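Local structure of aminoglycoside-O-phosphotransferase VIII (Streptomyces rimosus, 4H05) at residues K262-F265 against Y266-L269; D218-S221 against D222-L225. The protein probably transfers a phosphate group from ATP to the 3'-hydroxyl of aminoglycoside antibiotics, the chemistry that gives resistance to them. All coordinates share one frame; numbering follows the deposited sequence.

Contact 1: K262-F265 against Y266-L269; sequences KLAF and YRLL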
# COMPACT_ATOMS: atom_id res chain seq x y z
N LYS A 262 -9.08 -12.19 12.53
CA LYS A 262 -8.93 -11.65 11.12
C LYS A 262 -7.70 -10.73 11.05
O LYS A 262 -6.87 -10.77 10.16
CB LYS A 262 -10.23 -10.95 10.67
CG LYS A 262 -11.38 -11.90 10.31
CD LYS A 262 -12.67 -11.15 10.04
CE LYS A 262 -13.68 -11.85 9.12
NZ LYS A 262 -14.79 -10.93 8.62
N LEU A 263 -7.50 -9.92 12.04
CA LEU A 263 -6.29 -9.08 11.98
C LEU A 263 -5.06 -9.96 11.98
O LEU A 263 -4.07 -9.71 11.26
CB LEU A 263 -6.22 -8.16 13.19
CG LEU A 263 -6.88 -6.80 13.30
CD1 LEU A 263 -7.88 -6.52 12.22
CD2 LEU A 263 -7.35 -6.45 14.72
N ALA A 264 -5.05 -10.94 12.86
CA ALA A 264 -3.91 -11.85 12.93
C ALA A 264 -3.68 -12.51 11.57
O ALA A 264 -2.55 -12.51 11.07
CB ALA A 264 -4.05 -12.85 14.07
N PHE A 265 -4.78 -12.90 10.92
CA PHE A 265 -4.71 -13.57 9.65
C PHE A 265 -4.19 -12.64 8.60
O PHE A 265 -3.33 -13.01 7.85
CB PHE A 265 -6.05 -14.12 9.20
CG PHE A 265 -5.95 -14.78 7.85
CD1 PHE A 265 -5.46 -16.07 7.73
CD2 PHE A 265 -6.25 -14.09 6.70
CE1 PHE A 265 -5.31 -16.66 6.51
CE2 PHE A 265 -6.15 -14.66 5.47
CZ PHE A 265 -5.66 -15.96 5.35
N TYR A 266 -4.62 -11.40 8.59
CA TYR A 266 -4.19 -10.49 7.51
C TYR A 266 -2.81 -9.92 7.76
O TYR A 266 -2.09 -9.59 6.82
CB TYR A 266 -5.30 -9.44 7.18
CG TYR A 266 -6.49 -10.09 6.46
CD1 TYR A 266 -6.38 -10.50 5.13
CD2 TYR A 266 -7.69 -10.33 7.10
CE1 TYR A 266 -7.40 -11.13 4.49
CE2 TYR A 266 -8.76 -10.98 6.43
CZ TYR A 266 -8.54 -11.41 5.15
OH TYR A 266 -9.49 -12.04 4.50
N ARG A 267 -2.35 -9.93 9.02
CA ARG A 267 -0.96 -9.66 9.29
C ARG A 267 -0.07 -10.80 8.78
O ARG A 267 1.04 -10.54 8.32
CB ARG A 267 -0.66 -9.47 10.81
CG ARG A 267 -0.92 -8.09 11.46
CD ARG A 267 -0.27 -7.97 12.89
NE ARG A 267 -1.44 -7.98 13.72
CZ ARG A 267 -1.88 -8.93 14.52
NH1 ARG A 267 -1.18 -9.97 14.88
NH2 ARG A 267 -3.09 -8.75 15.02
N LEU A 268 -0.52 -12.04 8.93
CA LEU A 268 0.21 -13.22 8.46
C LEU A 268 0.22 -13.28 6.94
O LEU A 268 1.28 -13.46 6.29
CB LEU A 268 -0.42 -14.51 9.03
CG LEU A 268 0.06 -15.80 8.41
CD1 LEU A 268 1.57 -16.06 8.65
CD2 LEU A 268 -0.88 -16.95 8.90
N LEU A 269 -0.94 -13.05 6.35
CA LEU A 269 -0.93 -12.97 4.86
C LEU A 269 0.12 -12.02 4.30
O LEU A 269 0.78 -12.30 3.25
CB LEU A 269 -2.32 -12.60 4.35
CG LEU A 269 -2.49 -12.50 2.84
CD1 LEU A 269 -2.23 -13.88 2.21
CD2 LEU A 269 -3.89 -11.92 2.49
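K262-F265 and Y266-L269 are consecutive turns of helix 260-270, tied by four i to i+4 backbone hydrogen bonds. Y266 N gives to K262 O at 2.8 Å, and the next three residues repeat the step: R267 N to L263 O, L268 N to A264 O and L269 N to F265 O. The last is the straightest, with an N-H...O angle of 172°.

Among the side chains, the neighbours F265 and Y266 make a T-shaped stack. F265 leaves the helix with CG anti to its own N (chi1 179°), whereas Y266 CG lies opposite its carbonyl carbon (chi1 -71°); these different choices of chi1 bring the F265 edge onto the Y266 face, the planes at 90° and the centroids 5.0 Å apart. The edge of F265 does the touching: CD2 stands over the centre of the tyrosine face, 3.9 Å from Y266 CZ. R267 bends back at chi3 and lays one face of its guanidinium over the backbone of the preceding turn, NH2 coming within 3.7 Å of L263 CB.

Beyond the segments, F265 and L268 pack on helix 167-177, while Y266 touches H220 and A224 of helix 220-230. The arrangement is that of a regular alpha-helix wedged between other helices, here near the C-terminal end of a chain of the aminoglycoside phosphotransferase family.

Contact 2: D218-S221 against D222-L225; sequences DRHS and DLAL
With CG anti to its carbonyl carbon (chi1 -81°), D222 turns its carboxylate to where one water can span the junction, donating to D222 OD1 and to S221 O at 2.7 Å each. S221 holds OG between its own N and carbonyl carbon (chi1 53°), a torsion that lets the hydroxyl add a bond, OG to D218 O at 2.5 Å, to a turn already made by S221 N, which gives to the same oxygen from the opposite face of the carbonyl plane.

The backbone then winds up. R219 O accepts twice: L223 N lies in its carbonyl plane at 3.2 Å with a nearly straight N-H...O angle of 170°, while D222 N, at 2.9 Å, sits well above that plane. H220 O continues the pattern, accepting from A224 N at 2.9 Å. L223 brings CD1 over one face of the H220 ring, offset toward its rim. D218 caps the turn through its carboxylate, which accepts from H220 N, although the position of OD1 is less certain.

Outside partners matter too: R219 NE makes a salt bridge with D183 and its guanidinium a cation-pi contact with W254, and D222 OD2 takes bonds from H124 and from H188 N. D222 OD1 also accepts from G189 N. Two backbone N-H groups thus bind the buried D222 carboxylate to the chain just before D190, the predicted proton acceptor, so this aspartate probably helps position the catalytic loop, with its negative charge eased by those donors.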
# COMPACT_ATOMS: atom_id res chain seq x y z
N ASP A 218 -11.53 -8.63 2.39
CA ASP A 218 -12.06 -8.34 3.72
C ASP A 218 -11.52 -7.04 4.14
O ASP A 218 -10.31 -6.88 4.14
CB ASP A 218 -11.55 -9.37 4.72
CG ASP A 218 -12.40 -9.43 5.98
OD1 ASP A 218 -12.34 -8.44 6.72
OD2 ASP A 218 -13.09 -10.46 6.21
N ARG A 219 -12.37 -6.14 4.57
CA ARG A 219 -11.89 -4.92 5.21
C ARG A 219 -10.78 -5.15 6.21
O ARG A 219 -9.93 -4.25 6.38
CB ARG A 219 -13.03 -4.17 5.91
CG ARG A 219 -13.56 -4.88 7.18
CD ARG A 219 -14.81 -4.27 7.75
NE ARG A 219 -15.92 -4.40 6.84
CZ ARG A 219 -16.57 -3.40 6.24
NH1 ARG A 219 -16.24 -2.14 6.41
NH2 ARG A 219 -17.57 -3.71 5.44
N HIS A 220 -10.75 -6.29 6.91
CA HIS A 220 -9.63 -6.54 7.86
C HIS A 220 -8.30 -6.58 7.16
O HIS A 220 -7.21 -6.40 7.76
CB HIS A 220 -9.89 -7.78 8.74
CG HIS A 220 -11.07 -7.61 9.67
ND1 HIS A 220 -10.92 -7.28 10.99
CD2 HIS A 220 -12.41 -7.63 9.44
CE1 HIS A 220 -12.12 -7.11 11.55
NE2 HIS A 220 -13.03 -7.37 10.62
N SER A 221 -8.29 -6.77 5.84
CA SER A 221 -6.97 -6.69 5.17
C SER A 221 -6.35 -5.31 5.28
O SER A 221 -5.13 -5.16 5.11
CB SER A 221 -7.11 -7.02 3.66
OG SER A 221 -8.11 -6.17 3.11
N ASP A 222 -7.18 -4.28 5.41
CA ASP A 222 -6.69 -2.90 5.57
C ASP A 222 -6.46 -2.57 7.05
O ASP A 222 -5.41 -1.98 7.44
CB ASP A 222 -7.63 -1.88 4.94
CG ASP A 222 -7.45 -1.73 3.42
OD1 ASP A 222 -6.47 -2.21 2.85
OD2 ASP A 222 -8.36 -1.17 2.82
N LEU A 223 -7.43 -2.98 7.87
CA LEU A 223 -7.34 -2.76 9.32
C LEU A 223 -6.09 -3.36 9.94
O LEU A 223 -5.48 -2.76 10.83
CB LEU A 223 -8.59 -3.30 10.00
CG LEU A 223 -9.87 -2.52 9.68
CD1 LEU A 223 -11.15 -3.18 10.20
CD2 LEU A 223 -9.71 -1.10 10.19
N ALA A 224 -5.72 -4.57 9.49
CA ALA A 224 -4.62 -5.32 10.05
C ALA A 224 -3.36 -4.52 9.90
O ALA A 224 -2.59 -4.36 10.85
CB ALA A 224 -4.48 -6.71 9.37
N LEU A 225 -3.14 -3.98 8.69
CA LEU A 225 -1.83 -3.42 8.44
C LEU A 225 -1.76 -2.06 9.02
O LEU A 225 -0.77 -1.68 9.53
CB LEU A 225 -1.47 -3.34 6.95
CG LEU A 225 -1.62 -4.55 6.02
CD1 LEU A 225 -0.67 -4.41 4.83
CD2 LEU A 225 -1.59 -5.91 6.68
O HOH W 1 -4.12 -3.12 3.71

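Both contacts are largely buried. Contact 1 lies within helix 260-270, whereas contact 2 spans the turn from strand 215-218 into helix 220-230; their centres are about 8 Å apart. The join is partly ionic: K262 NZ reaches back to the strand end at D218 OD2, 3.0 Å away, and D181 is a second partner of the lysine. The rest is close packing: L263 O lies against A224 CB, Y266 OH against D218 CB, and the L263 side chain against the H220 ring. Contact 1 is mainly aromatic and aliphatic packing against neighbouring helices. Contact 2 is richer in carboxylates, water and capping bonds, and the side chain of L225 lies about 4 Å from that of D190.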